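Side-chain contacts in protein MJ1225 (Methanocaldococcus jannaschii, PDB 3KH5), which binds AMP and ADP through its four CBS repeats and is probably an archaeal counterpart of the gamma subunit of AMP-activated protein kinase: residues K25-M30 and D198-L203; D240-I245 and G268-K273. One frame throughout, in Å; residues are numbered along the deposited sequence.

Contact 1: residues K25-M30 and D198-L203; sequences KALMTM and DFIKLL. With AMP (adenosine monophosphate), chain C.
L27 pushes its two methyl branches into helix 196-203, one onto I200 and the other onto L203, and this small apolar patch is where helix 23-33 meets it. The tightest point is L27 CD2 against I200 CG2, 3.8 Å apart, the two side chains running at a slant to each other. I200 offers that methyl because CG2 lies anti to its own backbone N, with CG1 beside the N (chi1 -43°). Next to it L27 CD1 meets L203 CD1 at 4.1 Å, here with the chains at about a right angle. I57 of helix 54-63 packs on both L27 and I200, and M61 on L203, so a third helix completes the seam. Away from this patch the contact opens toward solvent: the K201 side chain is exposed, extended beyond CG, and its NZ comes to 3.7 Å from AMP O3'. Within helix 23-33, T29 folds its hydroxyl back onto K25 O, OG1 to O 2.6 Å. One turn before L202, D198 holds the AMP ribose with both carboxylate oxygens: OD1 accepts from O3' at 2.8 Å, and OD2 from O2' at 3.0 Å. OD2 also takes the N-H of T195, which steadies the carboxylate. Replacing D198 by an alanine would probably leave both ribose hydroxyls without this carboxylate to bond to, and cost T195 N its bond to OD2. The helix therefore does two chemically different jobs: directional, two-pronged hydrogen bonding to the nucleotide at its start, and undirected methyl packing between CBS 1 and CBS 3 further along.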
ATOM      1  N   LYS A  25       9.224  15.185   5.258  1.00 34.80           N
ATOM      2  CA  LYS A  25       9.118  14.689   6.637  1.00 35.13           C
ATOM      3  C   LYS A  25       8.131  13.526   6.762  1.00 34.91           C
ATOM      4  O   LYS A  25       8.358  12.599   7.543  1.00 34.93           O
ATOM      5  CB  LYS A  25       8.742  15.825   7.605  1.00 35.41           C
ATOM      6  CG  LYS A  25       8.688  15.440   9.099  1.00 36.78           C
ATOM      7  CD  LYS A  25      10.074  15.377   9.740  1.00 39.03           C
ATOM      8  CE  LYS A  25      10.003  14.954  11.209  1.00 40.10           C
ATOM      9  NZ  LYS A  25      11.360  14.821  11.821  1.00 40.78           N
ATOM     10  N   ALA A  26       7.040  13.584   5.997  1.00 34.65           N
ATOM     11  CA  ALA A  26       6.069  12.490   5.939  1.00 34.58           C
ATOM     12  C   ALA A  26       6.719  11.212   5.411  1.00 34.69           C
ATOM     13  O   ALA A  26       6.492  10.129   5.951  1.00 34.48           O
ATOM     14  CB  ALA A  26       4.870  12.878   5.080  1.00 34.44           C
ATOM     15  N   LEU A  27       7.535  11.351   4.366  1.00 35.13           N
ATOM     16  CA  LEU A  27       8.289  10.229   3.805  1.00 36.02           C
ATOM     17  C   LEU A  27       9.243   9.591   4.808  1.00 36.78           C
ATOM     18  O   LEU A  27       9.334   8.363   4.894  1.00 36.75           O
ATOM     19  CB  LEU A  27       9.097  10.682   2.592  1.00 35.86           C
ATOM     20  CG  LEU A  27       8.414  10.762   1.232  1.00 36.22           C
ATOM     21  CD1 LEU A  27       9.319  11.470   0.235  1.00 36.08           C
ATOM     22  CD2 LEU A  27       8.062   9.363   0.731  1.00 36.56           C
ATOM     23  N   MET A  28       9.971  10.432   5.541  1.00 37.94           N
ATOM     24  CA  MET A  28      10.915   9.963   6.557  1.00 39.35           C
ATOM     25  C   MET A  28      10.149   9.228   7.645  1.00 39.77           C
ATOM     26  O   MET A  28      10.574   8.169   8.107  1.00 39.93           O
ATOM     27  CB  MET A  28      11.677  11.139   7.165  1.00 39.61           C
ATOM     28  CG  MET A  28      12.679  11.807   6.233  1.00 41.48           C
ATOM     29  SD  MET A  28      13.117  13.486   6.745  1.00 44.84           S
ATOM     30  CE  MET A  28      13.785  13.213   8.391  1.00 44.85           C
ATOM     31  N   THR A  29       9.008   9.795   8.030  1.00 40.41           N
ATOM     32  CA  THR A  29       8.116   9.165   8.992  1.00 41.13           C
ATOM     33  C   THR A  29       7.717   7.765   8.495  1.00 42.16           C
ATOM     34  O   THR A  29       7.820   6.783   9.247  1.00 42.09           O
ATOM     35  CB  THR A  29       6.889  10.067   9.283  1.00 40.93           C
ATOM     36  OG1 THR A  29       7.338  11.386   9.631  1.00 40.47           O
ATOM     37  CG2 THR A  29       6.060   9.512  10.428  1.00 40.90           C
ATOM     38  N   MET A  30       7.307   7.673   7.227  1.00 43.68           N
ATOM     39  CA  MET A  30       6.942   6.397   6.597  1.00 45.38           C
ATOM     40  C   MET A  30       8.070   5.387   6.643  1.00 47.18           C
ATOM     41  O   MET A  30       7.896   4.269   7.136  1.00 47.21           O
ATOM     42  CB  MET A  30       6.562   6.599   5.130  1.00 45.00           C
ATOM     43  CG  MET A  30       5.180   7.148   4.906  1.00 44.26           C
ATOM     44  SD  MET A  30       4.765   7.105   3.156  1.00 42.94           S
ATOM     45  CE  MET A  30       3.955   5.514   3.059  1.00 43.87           C
ATOM     46  N   ASP A 198       8.778  -0.287  -2.544  1.00 33.44           N
ATOM     47  CA  ASP A 198      10.048  -0.283  -3.273  1.00 34.20           C
ATOM     48  C   ASP A 198      10.371   1.100  -3.829  1.00 35.19           C
ATOM     49  O   ASP A 198      11.534   1.513  -3.850  1.00 35.15           O
ATOM     50  CB  ASP A 198      10.000  -1.297  -4.420  1.00 33.92           C
ATOM     51  CG  ASP A 198       9.912  -2.729  -3.930  1.00 33.40           C
ATOM     52  OD1 ASP A 198      10.679  -3.097  -3.017  1.00 33.91           O
ATOM     53  OD2 ASP A 198       9.079  -3.495  -4.460  1.00 31.71           O
ATOM     54  N   PHE A 199       9.336   1.809  -4.277  1.00 36.52           N
ATOM     55  CA  PHE A 199       9.508   3.150  -4.820  1.00 38.09           C
ATOM     56  C   PHE A 199       9.904   4.158  -3.712  1.00 39.33           C
ATOM     57  O   PHE A 199      10.756   5.032  -3.956  1.00 39.55           O
ATOM     58  CB  PHE A 199       8.283   3.591  -5.663  1.00 37.94           C
ATOM     59  CG  PHE A 199       8.056   2.760  -6.934  1.00 38.21           C
ATOM     60  CD1 PHE A 199       8.953   1.757  -7.318  1.00 38.60           C
ATOM     61  CD2 PHE A 199       6.956   3.010  -7.758  1.00 38.44           C
ATOM     62  CE1 PHE A 199       8.744   1.006  -8.482  1.00 38.44           C
ATOM     63  CE2 PHE A 199       6.743   2.263  -8.928  1.00 38.29           C
ATOM     64  CZ  PHE A 199       7.641   1.260  -9.286  1.00 38.56           C
ATOM     65  N   ILE A 200       9.331   4.012  -2.505  1.00 41.10           N
ATOM     66  CA  ILE A 200       9.726   4.843  -1.344  1.00 42.83           C
ATOM     67  C   ILE A 200      11.155   4.554  -0.900  1.00 43.82           C
ATOM     68  O   ILE A 200      11.920   5.478  -0.567  1.00 44.10           O
ATOM     69  CB  ILE A 200       8.856   4.608  -0.067  1.00 42.91           C
ATOM     70  CG1 ILE A 200       7.342   4.499  -0.381  1.00 43.19           C
ATOM     71  CG2 ILE A 200       9.096   5.740   0.973  1.00 43.10           C
ATOM     72  CD1 ILE A 200       6.740   5.766  -0.961  1.00 43.64           C
ATOM     73  N   LYS A 201      11.499   3.268  -0.856  1.00 44.91           N
ATOM     74  CA  LYS A 201      12.824   2.822  -0.437  1.00 46.02           C
ATOM     75  C   LYS A 201      13.896   3.344  -1.382  1.00 46.70           C
ATOM     76  O   LYS A 201      14.991   3.705  -0.943  1.00 46.76           O
ATOM     77  CB  LYS A 201      12.889   1.296  -0.380  1.00 46.04           C
ATOM     78  CG  LYS A 201      12.140   0.662   0.781  1.00 46.84           C
ATOM     79  CD  LYS A 201      12.176  -0.854   0.650  1.00 48.13           C
ATOM     80  CE  LYS A 201      11.819  -1.544   1.957  1.00 48.88           C
ATOM     81  NZ  LYS A 201      11.783  -3.027   1.797  1.00 49.44           N
ATOM     82  N   LEU A 202      13.577   3.376  -2.676  1.00 47.59           N
ATOM     83  CA  LEU A 202      14.477   3.943  -3.672  1.00 48.62           C
ATOM     84  C   LEU A 202      14.772   5.411  -3.366  1.00 49.83           C
ATOM     85  O   LEU A 202      15.917   5.845  -3.467  1.00 49.85           O
ATOM     86  CB  LEU A 202      13.908   3.784  -5.086  1.00 48.20           C
ATOM     87  CG  LEU A 202      14.826   4.210  -6.242  1.00 47.61           C
ATOM     88  CD1 LEU A 202      16.145   3.432  -6.247  1.00 47.02           C
ATOM     89  CD2 LEU A 202      14.121   4.041  -7.572  1.00 46.13           C
ATOM     90  N   LEU A 203      13.738   6.158  -2.976  1.00 51.58           N
ATOM     91  CA  LEU A 203      13.871   7.576  -2.641  1.00 53.43           C
ATOM     92  C   LEU A 203      14.814   7.834  -1.473  1.00 54.95           C
ATOM     93  O   LEU A 203      15.595   8.788  -1.500  1.00 55.11           O
ATOM     94  CB  LEU A 203      12.504   8.193  -2.344  1.00 53.24           C
ATOM     95  CG  LEU A 203      11.652   8.580  -3.554  1.00 53.14           C
ATOM     96  CD1 LEU A 203      10.380   9.259  -3.081  1.00 52.97           C
ATOM     97  CD2 LEU A 203      12.416   9.484  -4.521  1.00 52.92           C
TER
HETATM   98  P   AMP C 282       4.568  -4.195   0.774  1.00 51.11           P
HETATM   99  O1P AMP C 282       4.472  -3.567   2.117  1.00 51.58           O
HETATM  100  O2P AMP C 282       4.119  -3.162  -0.384  1.00 51.23           O
HETATM  101  O3P AMP C 282       3.573  -5.464   0.613  1.00 51.12           O
HETATM  102  O5' AMP C 282       6.045  -4.686   0.385  1.00 49.83           O
HETATM  103  C5' AMP C 282       7.167  -4.643   1.300  1.00 47.18           C
HETATM  104  C4' AMP C 282       8.336  -5.441   0.717  1.00 44.98           C
HETATM  105  O4' AMP C 282       7.841  -6.803   0.574  1.00 43.42           O
HETATM  106  C3' AMP C 282       8.612  -4.896  -0.697  1.00 44.30           C
HETATM  107  O3' AMP C 282      10.030  -4.863  -0.962  1.00 44.98           O
HETATM  108  C2' AMP C 282       7.936  -5.922  -1.604  1.00 43.00           C
HETATM  109  O2' AMP C 282       8.644  -6.033  -2.843  1.00 43.01           O
HETATM  110  C1' AMP C 282       8.054  -7.212  -0.786  1.00 41.73           C
HETATM  111  N9  AMP C 282       7.007  -8.215  -1.142  1.00 39.34           N
HETATM  112  C8  AMP C 282       5.689  -8.006  -1.217  1.00 38.26           C
HETATM  113  N7  AMP C 282       5.073  -9.136  -1.563  1.00 37.07           N
HETATM  114  C5  AMP C 282       6.008 -10.068  -1.710  1.00 36.71           C
HETATM  115  C6  AMP C 282       5.971 -11.411  -2.053  1.00 36.16           C
HETATM  116  N6  AMP C 282       4.808 -12.002  -2.319  1.00 35.47           N
HETATM  117  N1  AMP C 282       7.127 -12.098  -2.111  1.00 36.38           N
HETATM  118  C2  AMP C 282       8.294 -11.514  -1.846  1.00 36.23           C
HETATM  119  N3  AMP C 282       8.361 -10.232  -1.514  1.00 36.57           N
HETATM  120  C4  AMP C 282       7.239  -9.490  -1.439  1.00 37.74           C

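Contact 2: residues D240-I245 and G268-K273; sequences DKLKKI and GIITEK. With ADP (adenosine-5'-diphosphate), chain E.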
ATOM      1  N   ASP A 240      -3.811 -24.691  -2.967  1.00 44.82           N
ATOM      2  CA  ASP A 240      -3.330 -24.291  -1.633  1.00 43.91           C
ATOM      3  C   ASP A 240      -4.490 -23.962  -0.708  1.00 43.25           C
ATOM      4  O   ASP A 240      -5.522 -23.457  -1.150  1.00 43.03           O
ATOM      5  CB  ASP A 240      -2.423 -23.058  -1.708  1.00 44.01           C
ATOM      6  CG  ASP A 240      -1.092 -23.340  -2.375  1.00 44.05           C
ATOM      7  OD1 ASP A 240      -0.736 -24.523  -2.559  1.00 44.13           O
ATOM      8  OD2 ASP A 240      -0.392 -22.363  -2.712  1.00 44.45           O
ATOM      9  N   LYS A 241      -4.304 -24.226   0.585  1.00 42.61           N
ATOM     10  CA  LYS A 241      -5.333 -23.934   1.577  1.00 42.23           C
ATOM     11  C   LYS A 241      -5.374 -22.444   1.880  1.00 41.88           C
ATOM     12  O   LYS A 241      -4.326 -21.799   1.989  1.00 41.91           O
ATOM     13  CB  LYS A 241      -5.110 -24.741   2.863  1.00 42.31           C
ATOM     14  CG  LYS A 241      -5.176 -26.267   2.699  1.00 42.76           C
ATOM     15  CD  LYS A 241      -6.389 -26.722   1.878  1.00 43.64           C
ATOM     16  CE  LYS A 241      -6.721 -28.211   2.079  1.00 44.27           C
ATOM     17  NZ  LYS A 241      -5.415 -29.080   2.101  1.00 44.76           N
ATOM     18  N   LEU A 242      -6.585 -21.906   2.010  1.00 41.41           N
ATOM     19  CA  LEU A 242      -6.772 -20.485   2.282  1.00 41.01           C
ATOM     20  C   LEU A 242      -6.114 -20.103   3.596  1.00 40.91           C
ATOM     21  O   LEU A 242      -5.493 -19.043   3.696  1.00 40.72           O
ATOM     22  CB  LEU A 242      -8.257 -20.108   2.312  1.00 40.85           C
ATOM     23  CG  LEU A 242      -8.566 -18.636   2.629  1.00 40.61           C
ATOM     24  CD1 LEU A 242      -8.011 -17.699   1.553  1.00 39.99           C
ATOM     25  CD2 LEU A 242     -10.058 -18.417   2.808  1.00 40.27           C
ATOM     26  N   LYS A 243      -6.252 -20.974   4.596  1.00 40.81           N
ATOM     27  CA  LYS A 243      -5.678 -20.722   5.914  1.00 40.75           C
ATOM     28  C   LYS A 243      -4.152 -20.665   5.883  1.00 40.46           C
ATOM     29  O   LYS A 243      -3.562 -19.830   6.567  1.00 40.42           O
ATOM     30  CB  LYS A 243      -6.167 -21.735   6.961  1.00 40.91           C
ATOM     31  CG  LYS A 243      -5.654 -21.451   8.381  1.00 41.78           C
ATOM     32  CD  LYS A 243      -6.435 -22.212   9.448  1.00 43.25           C
ATOM     33  CE  LYS A 243      -5.581 -22.340  10.726  1.00 44.05           C
ATOM     34  NZ  LYS A 243      -6.297 -23.106  11.785  1.00 44.72           N
ATOM     35  N   LYS A 244      -3.517 -21.539   5.103  1.00 40.22           N
ATOM     36  CA  LYS A 244      -2.060 -21.503   4.957  1.00 40.08           C
ATOM     37  C   LYS A 244      -1.620 -20.168   4.354  1.00 39.23           C
ATOM     38  O   LYS A 244      -0.724 -19.504   4.887  1.00 39.07           O
ATOM     39  CB  LYS A 244      -1.560 -22.684   4.113  1.00 40.49           C
ATOM     40  CG  LYS A 244      -0.156 -22.483   3.516  1.00 42.30           C
ATOM     41  CD  LYS A 244       0.234 -23.658   2.622  1.00 44.94           C
ATOM     42  CE  LYS A 244       1.363 -23.267   1.668  1.00 46.27           C
ATOM     43  NZ  LYS A 244       2.667 -23.085   2.370  1.00 47.40           N
ATOM     44  N   ILE A 245      -2.267 -19.782   3.254  1.00 38.26           N
ATOM     45  CA  ILE A 245      -1.967 -18.517   2.582  1.00 37.19           C
ATOM     46  C   ILE A 245      -2.196 -17.309   3.500  1.00 36.54           C
ATOM     47  O   ILE A 245      -1.294 -16.472   3.650  1.00 36.30           O
ATOM     48  CB  ILE A 245      -2.717 -18.390   1.224  1.00 37.26           C
ATOM     49  CG1 ILE A 245      -2.236 -19.466   0.237  1.00 37.07           C
ATOM     50  CG2 ILE A 245      -2.563 -16.990   0.627  1.00 37.02           C
ATOM     51  CD1 ILE A 245      -0.711 -19.600   0.097  1.00 37.33           C
ATOM     52  N   GLY A 268      -2.908 -15.993 -11.602  1.00 44.91           N
ATOM     53  CA  GLY A 268      -3.687 -15.028 -10.842  1.00 42.22           C
ATOM     54  C   GLY A 268      -2.869 -14.372  -9.754  1.00 40.45           C
ATOM     55  O   GLY A 268      -1.637 -14.432  -9.762  1.00 40.05           O
ATOM     56  N   ILE A 269      -3.562 -13.723  -8.829  1.00 38.79           N
ATOM     57  CA  ILE A 269      -2.940 -13.085  -7.681  1.00 37.21           C
ATOM     58  C   ILE A 269      -3.988 -13.178  -6.586  1.00 36.04           C
ATOM     59  O   ILE A 269      -5.190 -13.196  -6.870  1.00 35.84           O
ATOM     60  CB  ILE A 269      -2.520 -11.610  -7.998  1.00 37.35           C
ATOM     61  CG1 ILE A 269      -1.704 -10.991  -6.850  1.00 37.35           C
ATOM     62  CG2 ILE A 269      -3.738 -10.746  -8.381  1.00 37.30           C
ATOM     63  CD1 ILE A 269      -1.017  -9.669  -7.203  1.00 37.15           C
ATOM     64  N   ILE A 270      -3.544 -13.288  -5.341  1.00 34.59           N
ATOM     65  CA  ILE A 270      -4.462 -13.296  -4.210  1.00 33.39           C
ATOM     66  C   ILE A 270      -3.935 -12.337  -3.150  1.00 32.86           C
ATOM     67  O   ILE A 270      -2.735 -12.299  -2.878  1.00 32.88           O
ATOM     68  CB  ILE A 270      -4.684 -14.731  -3.658  1.00 33.31           C
ATOM     69  CG1 ILE A 270      -5.663 -14.724  -2.473  1.00 33.22           C
ATOM     70  CG2 ILE A 270      -3.342 -15.407  -3.313  1.00 32.79           C
ATOM     71  CD1 ILE A 270      -6.351 -16.057  -2.222  1.00 33.81           C
ATOM     72  N   THR A 271      -4.831 -11.545  -2.574  1.00 32.27           N
ATOM     73  CA  THR A 271      -4.417 -10.552  -1.605  1.00 31.89           C
ATOM     74  C   THR A 271      -5.235 -10.692  -0.339  1.00 32.06           C
ATOM     75  O   THR A 271      -6.197 -11.469  -0.282  1.00 31.91           O
ATOM     76  CB  THR A 271      -4.573  -9.107  -2.145  1.00 31.72           C
ATOM     77  OG1 THR A 271      -5.965  -8.768  -2.224  1.00 32.10           O
ATOM     78  CG2 THR A 271      -3.915  -8.939  -3.517  1.00 30.77           C
ATOM     79  N   GLU A 272      -4.859  -9.917   0.670  1.00 32.46           N
ATOM     80  CA  GLU A 272      -5.581  -9.873   1.932  1.00 33.22           C
ATOM     81  C   GLU A 272      -7.056  -9.537   1.765  1.00 33.15           C
ATOM     82  O   GLU A 272      -7.888 -10.068   2.501  1.00 33.28           O
ATOM     83  CB  GLU A 272      -4.928  -8.872   2.879  1.00 33.47           C
ATOM     84  CG  GLU A 272      -3.596  -9.347   3.418  1.00 35.41           C
ATOM     85  CD  GLU A 272      -2.898  -8.307   4.267  1.00 37.74           C
ATOM     86  OE1 GLU A 272      -2.853  -7.123   3.867  1.00 38.56           O
ATOM     87  OE2 GLU A 272      -2.374  -8.682   5.333  1.00 38.87           O
ATOM     88  N   LYS A 273      -7.388  -8.659   0.815  1.00 33.09           N
ATOM     89  CA  LYS A 273      -8.794  -8.334   0.569  1.00 33.00           C
ATOM     90  C   LYS A 273      -9.551  -9.565   0.082  1.00 33.40           C
ATOM     91  O   LYS A 273     -10.690  -9.798   0.494  1.00 33.50           O
ATOM     92  CB  LYS A 273      -8.967  -7.177  -0.421  1.00 32.56           C
ATOM     93  CG  LYS A 273     -10.374  -6.555  -0.379  1.00 31.67           C
ATOM     94  CD  LYS A 273     -10.582  -5.468  -1.432  1.00 29.65           C
ATOM     95  CE  LYS A 273      -9.597  -4.311  -1.277  1.00 29.16           C
ATOM     96  NZ  LYS A 273      -9.660  -3.669   0.065  1.00 28.15           N
TER
HETATM   97  PB  ADP E 284      -2.978  -4.416  -3.483  1.00 47.80           P
HETATM   98  O1B ADP E 284      -2.423  -4.806  -2.161  1.00 47.89           O
HETATM   99  O2B ADP E 284      -1.958  -4.786  -4.724  1.00 46.75           O
HETATM  100  O3B ADP E 284      -3.271  -2.831  -3.628  1.00 47.81           O
HETATM  101  PA  ADP E 284      -5.775  -4.979  -3.091  1.00 44.76           P
HETATM  102  O1A ADP E 284      -6.023  -5.745  -1.846  1.00 45.01           O
HETATM  103  O2A ADP E 284      -5.995  -3.388  -2.947  1.00 44.93           O
HETATM  104  O3A ADP E 284      -4.323  -5.233  -3.758  1.00 46.09           O
HETATM  105  O5' ADP E 284      -6.651  -5.545  -4.294  1.00 43.23           O
HETATM  106  C5' ADP E 284      -8.080  -5.410  -4.390  1.00 40.37           C
HETATM  107  C4' ADP E 284      -8.538  -6.438  -5.460  1.00 38.76           C
HETATM  108  O4' ADP E 284      -7.732  -6.216  -6.663  1.00 37.85           O
HETATM  109  C3' ADP E 284      -8.295  -7.894  -5.022  1.00 37.84           C
HETATM  110  O3' ADP E 284      -9.335  -8.729  -5.541  1.00 38.01           O
HETATM  111  C2' ADP E 284      -6.952  -8.250  -5.668  1.00 37.10           C
HETATM  112  O2' ADP E 284      -6.860  -9.655  -5.959  1.00 35.85           O
HETATM  113  C1' ADP E 284      -6.965  -7.418  -6.960  1.00 37.00           C
HETATM  114  N9  ADP E 284      -5.561  -7.090  -7.394  1.00 36.21           N
HETATM  115  C8  ADP E 284      -4.544  -6.692  -6.620  1.00 36.35           C
HETATM  116  N7  ADP E 284      -3.452  -6.509  -7.365  1.00 36.12           N
HETATM  117  C5  ADP E 284      -3.763  -6.792  -8.621  1.00 36.26           C
HETATM  118  C6  ADP E 284      -3.049  -6.782  -9.816  1.00 36.42           C
HETATM  119  N6  ADP E 284      -1.762  -6.433  -9.843  1.00 36.12           N
HETATM  120  N1  ADP E 284      -3.686  -7.129 -10.947  1.00 36.59           N
HETATM  121  C2  ADP E 284      -4.968  -7.481 -10.929  1.00 36.52           C
HETATM  122  N3  ADP E 284      -5.674  -7.497  -9.804  1.00 36.40           N
HETATM  123  C4  ADP E 284      -5.102  -7.159  -8.639  1.00 36.27           C
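I270 is met by two side chains of the opposing helix: L242 reaches its CD1 and I245 its CG2. The methyls sit at a relaxed spacing, L242 CD1 to I270 CD1 4.4 Å and I245 CG2 to I270 CG2 4.3 Å, and no hydrogen bond joins the two segments. I245 points toward the strand from its backbone, whereas L242 gets there through the end of its chain, CG being anti to its backbone N (chi1 178°). While I270 faces the helix, its neighbours I269 and T271 serve the ADP. I269 lays CG2 over the face of the purine, 3.8 Å from C4. T271 donates its hydroxyl to the alpha-phosphate, OG1 to O1A 3.0 Å; chi1 of 71° puts OG1 between the backbone N and the carbonyl carbon, from where it can reach that oxygen. K273 flanks the nucleotide with its aliphatic part, CE lying 3.6 Å from C5'. Its bent chain carries NZ to a salt bridge with E133 and a hydrogen bond with F110 O, which fixes the lysine alongside the ADP. Further out, D274 takes the N-H of T271, the N-cap of helix 272-275, and also bonds the ADP. Backbone bonds tie G268 to V259 and I270 to L257, making 266-271 and 256-260 an antiparallel pair. Both segments belong to CBS 4, and a helix packed on one face of such strands, with the other face turned to the nucleotide, is the core of a CBS domain. Helix 242-252 lies against this pair through I245, which touches L257 as well as I270, and Y278 and I144 close round L242.

Contact 1 closes before contact 2 opens along the chain, and the two lie on opposite sides of the chain's centre, their centres about 28 Å apart and their nearest atoms about 12 Å apart. They share no helix or strand: contact 1 joins helices from CBS 1 and CBS 3, while contact 2 is internal to CBS 4, packing a helix on the antiparallel pair of strands 256-260 and 266-271. The nucleotides bring them into relation. The AMP held at contact 1 also bonds I234 and A256, both of CBS 4, and R181 reaches that AMP through NH1 and the ADP of contact 2 through NH2. Nucleotide binding here thus draws on CBS 3 and CBS 4 together.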